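Local coordinates for protein inositol dehydrogenase (Lactobacillus casei, PDB 4MKX) that probably oxidises scyllo-inositol with NAD as hydride acceptor, as a Rossmann-fold sugar alcohol dehydrogenase of the Gfo/Idh/MocA family, at residues G138-F143 / S196-D201; R142-Y147 / P300-Q305. One frame throughout, in Å; residues are numbered along the deposited sequence.

Contact 1: G138-F143 / S196-D201; sequences GFMRRF and SIHDID
D201 lays its carboxylate almost flat over one face of the F139 ring, the planes 12° apart, and D201 CB adds a CH-pi contact 4.0 Å from the ring centroid. D201 CG stands anti to the backbone N (chi1 -174°), which carries the group off helix 197-207 to both the ring and R142. The extended R142 chain grips it side-on: R142 NE meets the syn lone pair of D201 OD2 at 2.9 Å in a nearly straight bond (172°), and R142 NH2 reaches D201 OD1 at 2.8 Å. I197 CG2 closes on the edge of the same ring, 3.5 Å from F139 CE1. The H198 side is close-packed too but less enclosed: M140 CE lies over one imidazole face, M140 SD comes to 3.5 Å from H198 CE1, and a water bridges R141 N and H198 ND1. R141 turns a guanidinium face to H198 CB while R141 NH1 bonds D199 OD1 at 2.8 Å from above the carboxylate plane; S167 and S169 also bind the D199 oxygens. A methionine in place of R142 would probably leave the buried D201 carboxylate without its paired charge and side-on bonds, free to turn off the F139 face. Two ion pairs thus join the loop after the last Rossmann strand, 135-137, to the first turn of helix 197-207, by direction and charge as much as apolar fit.

Contact 2: R142-Y147 / P300-Q305; sequences RFDDSY and PERFAQ
R302 grips D144 end-on, R302 NH1 to D144 OD1 at 2.9 Å and R302 NH2 to D144 OD2 at 3.2 Å, so the N-cap residue of helix 145-155 also forms a salt bridge. With D144 CG anti to its own N, the carboxylate is sent between the first helix N-H groups and R302. The pair is not coplanar: guanidinium and carboxylate are turned 55° apart, and R302 meets both oxygens from above the carboxylate plane. A bend at chi2 of R302 (66°) curls its chain back over F303, with R302 CG 3.6 Å above the centre of that ring and F303 CE1 in turn against a face of the guanidinium. F303, between helices 299-302 and 304-319, also points its ring edge at Y147 CE2. The Y147 ring lies displaced from the guanidinium at a small angle, Y147 CE2 nearest R302 NH2, its hydroxyl bonded to T263. Q305 uses both ends of its amide on the backbone: Q305 OE1 accepts from D145 N at 2.9 Å, and Q305 NE2 donates to F143 O at 2.9 Å, its second partner being S309. Bent at chi2, Q305 brings this amide flat against the D145 carboxylate, planes 10° apart, which pairs with R148. A second subunit also reaches the contact: S146 OG bonds L282 N of that subunit, and R302 packs on the same leucine. The cap itself rests on D144 OD2, where Y147 N (3.1 Å) and R302 NH2 arrive from opposite faces of the carboxylate plane, with a weak further bond from S146 N.

In the fold
Contacts 1 and 2 start from the same run of chain and share R142 and F143, their centres about 10 Å apart. Contact 1 is buried, about 5 Å from the centre of the chain; contact 2 is only partly buried, about 11 Å from it, and borders a second subunit. The first ties the loop after strand 135-137 to helix 197-207, the second the start of helix 145-155 to the junction of helices 299-302 and 304-319. Both set rings beside ion pairs; contact 1 has two Arg-Asp pairs, while contact 2 has one, joined by amide-to-backbone bonds and a helix cap. M140 CE and R141 NE, both packed against F303, join the two.

Contact 1: G138-F143 / S196-D201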
loop_
_atom_site.group_PDB
_atom_site.type_symbol
_atom_site.label_atom_id
_atom_site.label_comp_id
_atom_site.label_asym_id
_atom_site.label_seq_id
_atom_site.Cartn_x
_atom_site.Cartn_y
_atom_site.Cartn_z
ATOM N N GLY A 138 -32.463 -3.115 -4.718
ATOM C CA GLY A 138 -31.286 -2.249 -4.648
ATOM C C GLY A 138 -30.011 -2.834 -4.051
ATOM O O GLY A 138 -29.398 -2.226 -3.171
ATOM N N PHE A 139 -29.590 -3.999 -4.527
ATOM C CA PHE A 139 -28.292 -4.542 -4.111
ATOM C C PHE A 139 -27.180 -3.876 -4.928
ATOM O O PHE A 139 -26.680 -4.438 -5.909
ATOM C CB PHE A 139 -28.279 -6.066 -4.271
ATOM C CG PHE A 139 -29.148 -6.783 -3.269
ATOM C CD1 PHE A 139 -29.017 -6.519 -1.917
ATOM C CD2 PHE A 139 -30.119 -7.688 -3.684
ATOM C CE1 PHE A 139 -29.819 -7.163 -0.980
ATOM C CE2 PHE A 139 -30.926 -8.337 -2.756
ATOM C CZ PHE A 139 -30.774 -8.071 -1.402
ATOM N N MET A 140 -26.796 -2.663 -4.524
ATOM C CA MET A 140 -25.959 -1.831 -5.380
ATOM C C MET A 140 -24.525 -2.330 -5.526
ATOM O O MET A 140 -23.847 -1.959 -6.480
ATOM C CB MET A 140 -25.978 -0.364 -4.931
ATOM C CG MET A 140 -25.124 -0.026 -3.713
ATOM S SD MET A 140 -25.768 -0.736 -2.188
ATOM C CE MET A 140 -24.655 -0.037 -0.986
ATOM N N ARG A 141 -24.060 -3.181 -4.621
ATOM C CA ARG A 141 -22.684 -3.661 -4.739
ATOM C C ARG A 141 -22.491 -4.468 -6.018
ATOM O O ARG A 141 -21.401 -4.509 -6.575
ATOM C CB ARG A 141 -22.282 -4.480 -3.519
ATOM C CG ARG A 141 -22.289 -3.662 -2.244
ATOM C CD ARG A 141 -21.614 -4.434 -1.146
ATOM N NE ARG A 141 -21.883 -3.833 0.149
ATOM C CZ ARG A 141 -21.517 -4.381 1.303
ATOM N NH1 ARG A 141 -20.859 -5.530 1.306
ATOM N NH2 ARG A 141 -21.830 -3.779 2.447
ATOM N N ARG A 142 -23.569 -5.055 -6.529
ATOM C CA ARG A 142 -23.474 -5.750 -7.804
ATOM C C ARG A 142 -23.147 -4.814 -8.960
ATOM O O ARG A 142 -22.742 -5.276 -10.026
ATOM C CB ARG A 142 -24.768 -6.504 -8.114
ATOM C CG ARG A 142 -25.096 -7.582 -7.096
ATOM C CD ARG A 142 -26.134 -8.492 -7.683
ATOM N NE ARG A 142 -26.669 -9.438 -6.718
ATOM C CZ ARG A 142 -27.315 -10.538 -7.075
ATOM N NH1 ARG A 142 -27.478 -10.797 -8.364
ATOM N NH2 ARG A 142 -27.780 -11.374 -6.156
ATOM N N PHE A 143 -23.321 -3.506 -8.759
ATOM C CA PHE A 143 -23.010 -2.532 -9.806
ATOM C C PHE A 143 -21.748 -1.733 -9.553
ATOM O O PHE A 143 -21.367 -0.893 -10.362
ATOM C CB PHE A 143 -24.194 -1.583 -10.000
ATOM C CG PHE A 143 -25.399 -2.270 -10.545
ATOM C CD1 PHE A 143 -26.304 -2.876 -9.693
ATOM C CD2 PHE A 143 -25.603 -2.343 -11.914
ATOM C CE1 PHE A 143 -27.414 -3.528 -10.194
ATOM C CE2 PHE A 143 -26.709 -2.997 -12.418
ATOM C CZ PHE A 143 -27.607 -3.588 -11.556
ATOM N N SER A 196 -25.840 -6.360 7.313
ATOM C CA SER A 196 -25.229 -7.510 6.657
ATOM C C SER A 196 -25.967 -8.040 5.436
ATOM O O SER A 196 -25.487 -8.973 4.800
ATOM C CB SER A 196 -25.058 -8.653 7.658
ATOM O OG SER A 196 -24.308 -8.217 8.776
ATOM N N ILE A 197 -27.133 -7.476 5.125
ATOM C CA ILE A 197 -27.893 -7.952 3.982
ATOM C C ILE A 197 -27.096 -7.851 2.682
ATOM O O ILE A 197 -27.136 -8.767 1.868
ATOM C CB ILE A 197 -29.261 -7.236 3.845
ATOM C CG1 ILE A 197 -30.182 -7.685 4.975
ATOM C CG2 ILE A 197 -29.929 -7.597 2.527
ATOM C CD1 ILE A 197 -31.664 -7.466 4.696
ATOM N N HIS A 198 -26.347 -6.763 2.493
ATOM C CA HIS A 198 -25.543 -6.641 1.288
ATOM C C HIS A 198 -24.429 -7.677 1.258
ATOM O O HIS A 198 -24.051 -8.160 0.186
ATOM C CB HIS A 198 -24.927 -5.253 1.159
ATOM C CG HIS A 198 -25.915 -4.161 0.904
ATOM N ND1 HIS A 198 -26.688 -4.105 -0.235
ATOM C CD2 HIS A 198 -26.237 -3.066 1.635
ATOM C CE1 HIS A 198 -27.456 -3.032 -0.189
ATOM N NE2 HIS A 198 -27.192 -2.376 0.930
ATOM N N ASP A 199 -23.893 -8.012 2.426
ATOM C CA ASP A 199 -22.851 -9.026 2.507
ATOM C C ASP A 199 -23.396 -10.415 2.184
ATOM O O ASP A 199 -22.757 -11.191 1.476
ATOM C CB ASP A 199 -22.209 -9.013 3.894
ATOM C CG ASP A 199 -21.452 -7.732 4.169
ATOM O OD1 ASP A 199 -20.570 -7.374 3.360
ATOM O OD2 ASP A 199 -21.741 -7.080 5.191
ATOM N N ILE A 200 -24.586 -10.716 2.695
ATOM C CA ILE A 200 -25.251 -11.967 2.358
ATOM C C ILE A 200 -25.454 -12.061 0.851
ATOM O O ILE A 200 -25.125 -13.071 0.230
ATOM C CB ILE A 200 -26.575 -12.110 3.123
ATOM C CG1 ILE A 200 -26.285 -12.364 4.609
ATOM C CG2 ILE A 200 -27.403 -13.264 2.564
ATOM C CD1 ILE A 200 -27.449 -12.035 5.506
ATOM N N ASP A 201 -25.955 -10.991 0.241
ATOM C CA ASP A 201 -26.128 -11.008 -1.197
ATOM C C ASP A 201 -24.820 -11.191 -1.969
ATOM O O ASP A 201 -24.761 -11.925 -2.961
ATOM C CB ASP A 201 -26.834 -9.739 -1.650
ATOM C CG ASP A 201 -27.165 -9.775 -3.115
ATOM O OD1 ASP A 201 -28.053 -10.581 -3.501
ATOM O OD2 ASP A 201 -26.523 -9.022 -3.886
HETATM O O HOH W 1 -25.400 -4.897 -2.636
#

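Contact 2: R142-Y147 / P300-Q305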
loop_
_atom_site.group_PDB
_atom_site.type_symbol
_atom_site.label_atom_id
_atom_site.label_comp_id
_atom_site.label_asym_id
_atom_site.label_seq_id
_atom_site.Cartn_x
_atom_site.Cartn_y
_atom_site.Cartn_z
ATOM N N ARG A 142 -23.569 -5.055 -6.529
ATOM C CA ARG A 142 -23.474 -5.750 -7.804
ATOM C C ARG A 142 -23.147 -4.814 -8.960
ATOM O O ARG A 142 -22.742 -5.276 -10.026
ATOM C CB ARG A 142 -24.768 -6.504 -8.114
ATOM C CG ARG A 142 -25.096 -7.582 -7.096
ATOM C CD ARG A 142 -26.134 -8.492 -7.683
ATOM N NE ARG A 142 -26.669 -9.438 -6.718
ATOM C CZ ARG A 142 -27.315 -10.538 -7.075
ATOM N NH1 ARG A 142 -27.478 -10.797 -8.364
ATOM N NH2 ARG A 142 -27.780 -11.374 -6.156
ATOM N N PHE A 143 -23.321 -3.506 -8.759
ATOM C CA PHE A 143 -23.010 -2.532 -9.806
ATOM C C PHE A 143 -21.748 -1.733 -9.553
ATOM O O PHE A 143 -21.367 -0.893 -10.362
ATOM C CB PHE A 143 -24.194 -1.583 -10.000
ATOM C CG PHE A 143 -25.399 -2.270 -10.545
ATOM C CD1 PHE A 143 -26.304 -2.876 -9.693
ATOM C CD2 PHE A 143 -25.603 -2.343 -11.914
ATOM C CE1 PHE A 143 -27.414 -3.528 -10.194
ATOM C CE2 PHE A 143 -26.709 -2.997 -12.418
ATOM C CZ PHE A 143 -27.607 -3.588 -11.556
ATOM N N ASP A 144 -21.081 -2.018 -8.446
ATOM C CA ASP A 144 -19.871 -1.292 -8.091
ATOM C C ASP A 144 -18.707 -1.779 -8.945
ATOM O O ASP A 144 -18.547 -2.989 -9.129
ATOM C CB ASP A 144 -19.556 -1.546 -6.611
ATOM C CG ASP A 144 -18.254 -0.929 -6.187
ATOM O OD1 ASP A 144 -18.183 0.313 -6.055
ATOM O OD2 ASP A 144 -17.283 -1.677 -5.965
ATOM N N ASP A 145 -17.906 -0.842 -9.461
ATOM C CA ASP A 145 -16.822 -1.187 -10.369
ATOM C C ASP A 145 -15.837 -2.179 -9.766
ATOM O O ASP A 145 -15.403 -3.096 -10.451
ATOM C CB ASP A 145 -16.083 0.060 -10.854
ATOM C CG ASP A 145 -16.851 0.824 -11.919
ATOM O OD1 ASP A 145 -17.752 0.243 -12.569
ATOM O OD2 ASP A 145 -16.518 2.010 -12.122
ATOM N N SER A 146 -15.490 -2.018 -8.489
ATOM C CA SER A 146 -14.499 -2.919 -7.894
ATOM C C SER A 146 -15.072 -4.324 -7.672
ATOM O O SER A 146 -14.402 -5.332 -7.928
ATOM C CB SER A 146 -13.894 -2.333 -6.601
ATOM O OG SER A 146 -13.164 -1.151 -6.899
ATOM N N TYR A 147 -16.306 -4.405 -7.192
ATOM C CA TYR A 147 -16.969 -5.697 -7.037
ATOM C C TYR A 147 -17.132 -6.401 -8.381
ATOM O O TYR A 147 -16.933 -7.615 -8.463
ATOM C CB TYR A 147 -18.337 -5.560 -6.348
ATOM C CG TYR A 147 -18.228 -5.512 -4.835
ATOM C CD1 TYR A 147 -18.139 -6.677 -4.086
ATOM C CD2 TYR A 147 -18.165 -4.295 -4.166
ATOM C CE1 TYR A 147 -18.019 -6.632 -2.704
ATOM C CE2 TYR A 147 -18.030 -4.240 -2.793
ATOM C CZ TYR A 147 -17.964 -5.410 -2.061
ATOM O OH TYR A 147 -17.835 -5.361 -0.682
ATOM N N PRO A 300 -22.679 7.139 1.025
ATOM C CA PRO A 300 -22.915 7.853 -0.231
ATOM C C PRO A 300 -21.622 8.161 -0.965
ATOM O O PRO A 300 -21.616 8.152 -2.190
ATOM C CB PRO A 300 -23.586 9.164 0.221
ATOM C CG PRO A 300 -24.177 8.851 1.537
ATOM C CD PRO A 300 -23.230 7.878 2.178
ATOM N N GLU A 301 -20.550 8.428 -0.228
ATOM C CA GLU A 301 -19.251 8.655 -0.841
ATOM C C GLU A 301 -18.701 7.366 -1.476
ATOM O O GLU A 301 -18.271 7.366 -2.634
ATOM C CB GLU A 301 -18.269 9.200 0.198
ATOM C CG GLU A 301 -16.863 9.357 -0.345
ATOM C CD GLU A 301 -15.875 9.881 0.680
ATOM O OE1 GLU A 301 -14.759 10.262 0.276
ATOM O OE2 GLU A 301 -16.201 9.910 1.884
ATOM N N ARG A 302 -18.722 6.271 -0.729
ATOM C CA ARG A 302 -18.134 5.017 -1.214
ATOM C C ARG A 302 -18.907 4.464 -2.408
ATOM O O ARG A 302 -18.317 3.962 -3.366
ATOM C CB ARG A 302 -18.113 3.976 -0.090
ATOM C CG ARG A 302 -17.816 2.535 -0.542
ATOM C CD ARG A 302 -16.377 2.385 -1.099
ATOM N NE ARG A 302 -16.156 1.005 -1.543
ATOM C CZ ARG A 302 -16.452 0.555 -2.766
ATOM N NH1 ARG A 302 -16.967 1.383 -3.677
ATOM N NH2 ARG A 302 -16.238 -0.726 -3.080
ATOM N N PHE A 303 -20.234 4.543 -2.357
ATOM C CA PHE A 303 -21.018 3.858 -3.370
ATOM C C PHE A 303 -21.721 4.776 -4.343
ATOM O O PHE A 303 -22.671 4.368 -5.005
ATOM C CB PHE A 303 -21.993 2.855 -2.724
ATOM C CG PHE A 303 -21.307 1.639 -2.160
ATOM C CD1 PHE A 303 -20.654 0.750 -3.009
ATOM C CD2 PHE A 303 -21.298 1.393 -0.788
ATOM C CE1 PHE A 303 -20.004 -0.373 -2.504
ATOM C CE2 PHE A 303 -20.655 0.277 -0.278
ATOM C CZ PHE A 303 -19.995 -0.606 -1.132
ATOM N N ALA A 304 -21.210 5.998 -4.478
ATOM C CA ALA A 304 -21.807 6.954 -5.409
ATOM C C ALA A 304 -21.973 6.399 -6.816
ATOM O O ALA A 304 -23.040 6.534 -7.430
ATOM C CB ALA A 304 -20.979 8.235 -5.436
ATOM N N GLN A 305 -20.906 5.804 -7.339
ATOM C CA GLN A 305 -20.919 5.227 -8.678
ATOM C C GLN A 305 -21.904 4.078 -8.794
ATOM O O GLN A 305 -22.627 3.979 -9.789
ATOM C CB GLN A 305 -19.503 4.753 -9.057
ATOM C CG GLN A 305 -19.444 3.953 -10.364
ATOM C CD GLN A 305 -19.480 2.449 -10.134
ATOM O OE1 GLN A 305 -18.688 1.904 -9.357
ATOM N NE2 GLN A 305 -20.416 1.774 -10.793
HETATM O O HOH W 2 -19.511 2.779 -6.097
HETATM O O HOH W 3 -15.898 -2.661 -0.716
#